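PDB 2DT4: PPC domain-containing protein from Pyrococcus horikoshii, which is of unknown function but belongs to the plant- and prokaryote-conserved (PPC) domain family, here assembled from three copies of the chain. Local coordinates for residues 12-17 with 114-119; 38-43 with 73-78. All blocks are in the same frame, centred on the assembly; numbering follows the deposited sequence.

Interaction 1 of 2, residues 12-17 with 114-119; sequences YLFRVP and AEIFLQ
Tyr12 with Leu118 and Phe14 with Ile116 form antiparallel hydrogen-bonded pairs, and the axes of strands 12-16 and 114-119 approach to 4.7 Å at 159°, as neighbours in the mixed sheet of the PPC domain. Ile116 N donates to Phe14 O at 2.9 Å, nearly in line with the C=O, and Phe14 N donates back to Ile116 O. In the non-hydrogen-bonded pair Leu13–Phe117 that separates them, Leu13 CA makes a CA-H...O contact of 3.3 Å with Ile116 O.

On the face covered by helix 22-33, Phe14 carries CG between the backbone N and the carbonyl carbon (chi1 52°), which swings its ring across to Ile116: Ile116 O stands 3.9 Å above the ring centre, and CE1 meets Ile116 CB at 3.6 Å. The ring also meets Phe29 of the helix, planes at about 35°. A leucine here would probably leave Ile116 CB and CG2 less covered and cost Phe29 one of its ring neighbours. Tyr12 and Leu118 run side by side, CD2 to CD2 at 3.9 Å, with the Tyr12 hydroxyl bonded to Glu33.

On the other face, Arg15 and Glu115 are register neighbours whose charged ends do not meet, Arg15 NE standing 5.8 Å from Glu115 OE2. Arg15 NE is hydrogen-bonded to Trp138 O of the second subunit, and Glu115 OE1 salt-bridged to Arg128 NH1 of that subunit. Tyr12 O lies 3.3 Å from Phe117 CD2, oblique to that ring.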
# COMPACT_ATOMS: atom_id res chain seq x y z
N TYR A 12 -12.19 -9.72 -0.17
CA TYR A 12 -11.70 -10.65 0.83
C TYR A 12 -10.65 -10.06 1.77
O TYR A 12 -9.89 -9.17 1.40
CB TYR A 12 -11.06 -11.88 0.17
CG TYR A 12 -11.89 -12.61 -0.89
CD1 TYR A 12 -12.57 -13.77 -0.57
CD2 TYR A 12 -11.96 -12.15 -2.20
CE1 TYR A 12 -13.28 -14.46 -1.53
CE2 TYR A 12 -12.66 -12.84 -3.16
CZ TYR A 12 -13.33 -13.99 -2.81
OH TYR A 12 -14.00 -14.70 -3.79
N LEU A 13 -10.62 -10.57 2.99
CA LEU A 13 -9.64 -10.21 4.00
C LEU A 13 -9.40 -11.46 4.81
O LEU A 13 -10.36 -12.02 5.35
CB LEU A 13 -10.14 -9.06 4.90
CG LEU A 13 -9.12 -8.63 5.96
CD1 LEU A 13 -7.82 -8.11 5.33
CD2 LEU A 13 -9.75 -7.59 6.87
N PHE A 14 -8.15 -11.92 4.87
CA PHE A 14 -7.86 -13.22 5.47
C PHE A 14 -6.44 -13.32 5.95
O PHE A 14 -5.54 -12.58 5.49
CB PHE A 14 -8.16 -14.37 4.49
CG PHE A 14 -7.53 -14.23 3.14
CD1 PHE A 14 -6.20 -14.57 2.92
CD2 PHE A 14 -8.25 -13.72 2.10
CE1 PHE A 14 -5.62 -14.38 1.65
CE2 PHE A 14 -7.69 -13.55 0.85
CZ PHE A 14 -6.37 -13.86 0.63
N ARG A 15 -6.24 -14.27 6.87
CA ARG A 15 -4.92 -14.66 7.29
C ARG A 15 -4.50 -15.93 6.60
O ARG A 15 -5.20 -16.94 6.64
CB ARG A 15 -4.85 -14.87 8.79
CG ARG A 15 -3.47 -15.29 9.21
CD ARG A 15 -3.18 -15.07 10.65
NE ARG A 15 -3.92 -15.99 11.48
CZ ARG A 15 -3.48 -17.18 11.92
NH1 ARG A 15 -4.24 -17.92 12.73
NH2 ARG A 15 -2.33 -17.65 11.52
N VAL A 16 -3.33 -15.86 5.99
CA VAL A 16 -2.73 -16.99 5.32
C VAL A 16 -2.07 -17.89 6.37
O VAL A 16 -1.33 -17.40 7.21
CB VAL A 16 -1.65 -16.48 4.31
CG1 VAL A 16 -0.98 -17.65 3.63
CG2 VAL A 16 -2.23 -15.54 3.30
N PRO A 17 -2.32 -19.21 6.33
CA PRO A 17 -1.68 -20.11 7.29
C PRO A 17 -0.15 -20.05 7.33
O PRO A 17 0.51 -19.92 6.29
CB PRO A 17 -2.15 -21.49 6.84
CG PRO A 17 -3.44 -21.24 6.23
CD PRO A 17 -3.26 -19.93 5.48
N ALA A 114 0.42 -13.51 7.59
CA ALA A 114 0.18 -12.66 6.40
C ALA A 114 -1.32 -12.36 6.42
O ALA A 114 -2.15 -13.30 6.43
CB ALA A 114 0.60 -13.21 5.07
N GLU A 115 -1.64 -11.07 6.48
CA GLU A 115 -2.99 -10.58 6.56
C GLU A 115 -3.17 -9.85 5.24
O GLU A 115 -2.60 -8.76 5.01
CB GLU A 115 -3.19 -9.67 7.78
CG GLU A 115 -3.05 -10.47 9.07
CD GLU A 115 -2.99 -9.65 10.34
OE1 GLU A 115 -3.04 -8.41 10.30
OE2 GLU A 115 -2.87 -10.26 11.43
N ILE A 116 -3.87 -10.54 4.36
CA ILE A 116 -4.07 -10.09 2.99
C ILE A 116 -5.50 -9.61 2.66
O ILE A 116 -6.50 -10.29 3.02
CB ILE A 116 -3.72 -11.30 2.07
CG1 ILE A 116 -2.30 -11.86 2.31
CG2 ILE A 116 -3.94 -10.94 0.61
CD1 ILE A 116 -1.15 -10.87 2.27
N PHE A 117 -5.54 -8.51 1.92
CA PHE A 117 -6.75 -7.91 1.39
C PHE A 117 -6.71 -8.16 -0.12
O PHE A 117 -5.70 -7.90 -0.77
CB PHE A 117 -6.85 -6.41 1.65
CG PHE A 117 -8.01 -5.76 0.95
CD1 PHE A 117 -7.82 -4.97 -0.17
CD2 PHE A 117 -9.31 -5.96 1.41
CE1 PHE A 117 -8.91 -4.37 -0.82
CE2 PHE A 117 -10.39 -5.35 0.76
CZ PHE A 117 -10.18 -4.56 -0.33
N LEU A 118 -7.82 -8.66 -0.65
CA LEU A 118 -7.90 -8.99 -2.07
C LEU A 118 -9.21 -8.51 -2.64
O LEU A 118 -10.28 -8.82 -2.09
CB LEU A 118 -7.73 -10.48 -2.28
CG LEU A 118 -7.61 -10.90 -3.72
CD1 LEU A 118 -6.79 -12.17 -3.82
CD2 LEU A 118 -8.96 -11.12 -4.42
N GLN A 119 -9.16 -7.71 -3.71
CA GLN A 119 -10.34 -7.15 -4.34
C GLN A 119 -10.37 -7.61 -5.78
O GLN A 119 -9.56 -7.18 -6.61
CB GLN A 119 -10.36 -5.61 -4.26
CG GLN A 119 -11.49 -4.95 -5.04
CD GLN A 119 -12.85 -5.39 -4.49
OE1 GLN A 119 -13.63 -6.08 -5.19
NE2 GLN A 119 -13.11 -5.04 -3.26

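Interaction 2 of 2, residues 38-43 with 73-78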
# COMPACT_ATOMS: atom_id res chain seq x y z
N ALA A 38 -7.43 -9.20 -9.87
CA ALA A 38 -7.61 -8.63 -8.54
C ALA A 38 -6.46 -7.71 -8.20
O ALA A 38 -5.41 -7.73 -8.83
CB ALA A 38 -7.67 -9.73 -7.51
N ILE A 39 -6.65 -7.02 -7.09
CA ILE A 39 -5.60 -6.18 -6.53
C ILE A 39 -5.45 -6.74 -5.12
O ILE A 39 -6.40 -7.26 -4.52
CB ILE A 39 -5.75 -4.64 -6.57
CG1 ILE A 39 -7.06 -4.18 -5.88
CG2 ILE A 39 -5.66 -4.18 -8.01
CD1 ILE A 39 -6.95 -3.90 -4.41
N ILE A 40 -4.22 -6.67 -4.61
CA ILE A 40 -3.89 -7.17 -3.29
C ILE A 40 -3.09 -6.17 -2.49
O ILE A 40 -2.28 -5.39 -3.02
CB ILE A 40 -3.12 -8.52 -3.34
CG1 ILE A 40 -1.92 -8.44 -4.28
CG2 ILE A 40 -4.06 -9.61 -3.82
CD1 ILE A 40 -1.18 -9.77 -4.43
N ASN A 41 -3.23 -6.29 -1.18
CA ASN A 41 -2.40 -5.47 -0.30
C ASN A 41 -2.30 -6.31 0.96
O ASN A 41 -3.19 -7.11 1.23
CB ASN A 41 -2.79 -4.02 -0.06
CG ASN A 41 -3.78 -3.82 1.05
OD1 ASN A 41 -3.72 -4.46 2.11
ND2 ASN A 41 -4.69 -2.90 0.83
N GLY A 42 -1.21 -6.20 1.69
CA GLY A 42 -1.14 -6.86 2.97
C GLY A 42 0.12 -6.58 3.76
O GLY A 42 1.00 -5.85 3.33
N ILE A 43 0.11 -7.16 4.96
CA ILE A 43 1.16 -7.04 5.96
C ILE A 43 1.35 -8.37 6.66
O ILE A 43 0.55 -9.30 6.53
CB ILE A 43 0.81 -5.93 7.01
CG1 ILE A 43 -0.49 -6.23 7.75
CG2 ILE A 43 0.76 -4.52 6.33
CD1 ILE A 43 -0.81 -5.25 8.88
N ILE A 73 6.22 -5.16 5.70
CA ILE A 73 5.75 -3.80 5.91
C ILE A 73 4.72 -3.43 4.86
O ILE A 73 3.67 -2.87 5.19
CB ILE A 73 6.94 -2.83 5.89
CG1 ILE A 73 7.86 -3.09 7.08
CG2 ILE A 73 6.47 -1.34 5.73
CD1 ILE A 73 9.20 -2.41 6.98
N SER A 74 4.96 -3.85 3.63
CA SER A 74 3.99 -3.67 2.58
C SER A 74 4.10 -4.78 1.59
O SER A 74 5.18 -5.15 1.26
CB SER A 74 4.18 -2.34 1.85
OG SER A 74 5.40 -2.25 1.15
N LEU A 75 2.82 -5.20 1.13
CA LEU A 75 2.76 -6.05 0.01
C LEU A 75 1.74 -5.32 -0.81
O LEU A 75 0.68 -4.99 -0.30
CB LEU A 75 2.27 -7.47 0.35
CG LEU A 75 2.13 -8.25 -0.96
CD1 LEU A 75 2.63 -9.64 -0.83
CD2 LEU A 75 0.77 -8.14 -1.54
N ILE A 76 2.06 -5.09 -2.08
CA ILE A 76 1.14 -4.42 -2.98
C ILE A 76 1.29 -5.18 -4.25
O ILE A 76 2.40 -5.47 -4.66
CB ILE A 76 1.39 -2.92 -3.23
CG1 ILE A 76 1.25 -2.13 -1.92
CG2 ILE A 76 0.43 -2.40 -4.26
CD1 ILE A 76 1.61 -0.71 -2.05
N GLY A 77 0.19 -5.52 -4.89
CA GLY A 77 0.31 -6.19 -6.16
C GLY A 77 -1.01 -6.49 -6.81
O GLY A 77 -2.02 -5.89 -6.50
N ASN A 78 -0.98 -7.45 -7.73
CA ASN A 78 -2.17 -7.74 -8.49
C ASN A 78 -2.18 -9.20 -8.95
O ASN A 78 -1.16 -9.88 -8.92
CB ASN A 78 -2.28 -6.76 -9.69
CG ASN A 78 -1.05 -6.76 -10.55
OD1 ASN A 78 -0.70 -7.79 -11.12
ND2 ASN A 78 -0.34 -5.61 -10.60
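Ile73 O meets Ile43 CG2 at 3.5 Å where strand 73-78 starts along strand 38-43, an antiparallel pair (171° between directions) inside the PPC-domain sheet. Ile73 and Ser74 of strand 69-82 both face Ser93 of strand 85-95, a classic beta bulge, and Ser74 OG is hydrogen-bonded to Ser93 OG. Leu75 then opens the regular ladder opposite Gly42: its O accepts from Gly42 N at 3.0 Å, whereas the return bond from Leu75 N is weak, bent to 127°. Leu75 carries its CG on the far side of CB from the backbone N (chi1 175°), which brings CD2 within 3.8 Å of Ile40 CD1. Ile76, in a non-hydrogen-bonded pair with Asn41, belongs to the other face, where it packs on Asn41 of the third subunit. At Gly77 the ladder is hydrogen-bonded again: Ile40 N donates to Gly77 O from well above the carbonyl plane. A CB on Gly77 would come about 3.6 Å from Ile40 CD1, so Ile40 packs closely against bare backbone, CG1 3.3 Å from Gly77 C. Asn78 closes the segment; its amide bonds Arg128 through OD1 and Glu115 of the third subunit through ND2, while its CB lies 3.4 Å from Ala38 O.

In the fold
Interactions 1 and 2 are successive steps across one sheet, their centres 9 Å apart, and along the chain 38-43/73-78 is nested inside the loop closed by 12-17/114-119. Strands 114-123 and 38-46 join them through probable backbone hydrogen bonds, Glu115 N to Ile43 O and Phe117 N to Asn41 O, both 2.8 Å. Next to these, Leu118 CD2 packs on Ala38 CB at 3.6 Å. The interfaces couple the two contacts as well, since a residue of 114-119 reaches the 73-78 segment of a neighbouring subunit. A bound glycerol, probably from the crystallisation liquor, lies about 5 Å from the side chain of Glu115, and one is likewise about 5 Å from that of Ile43; such molecules may mark a pocket.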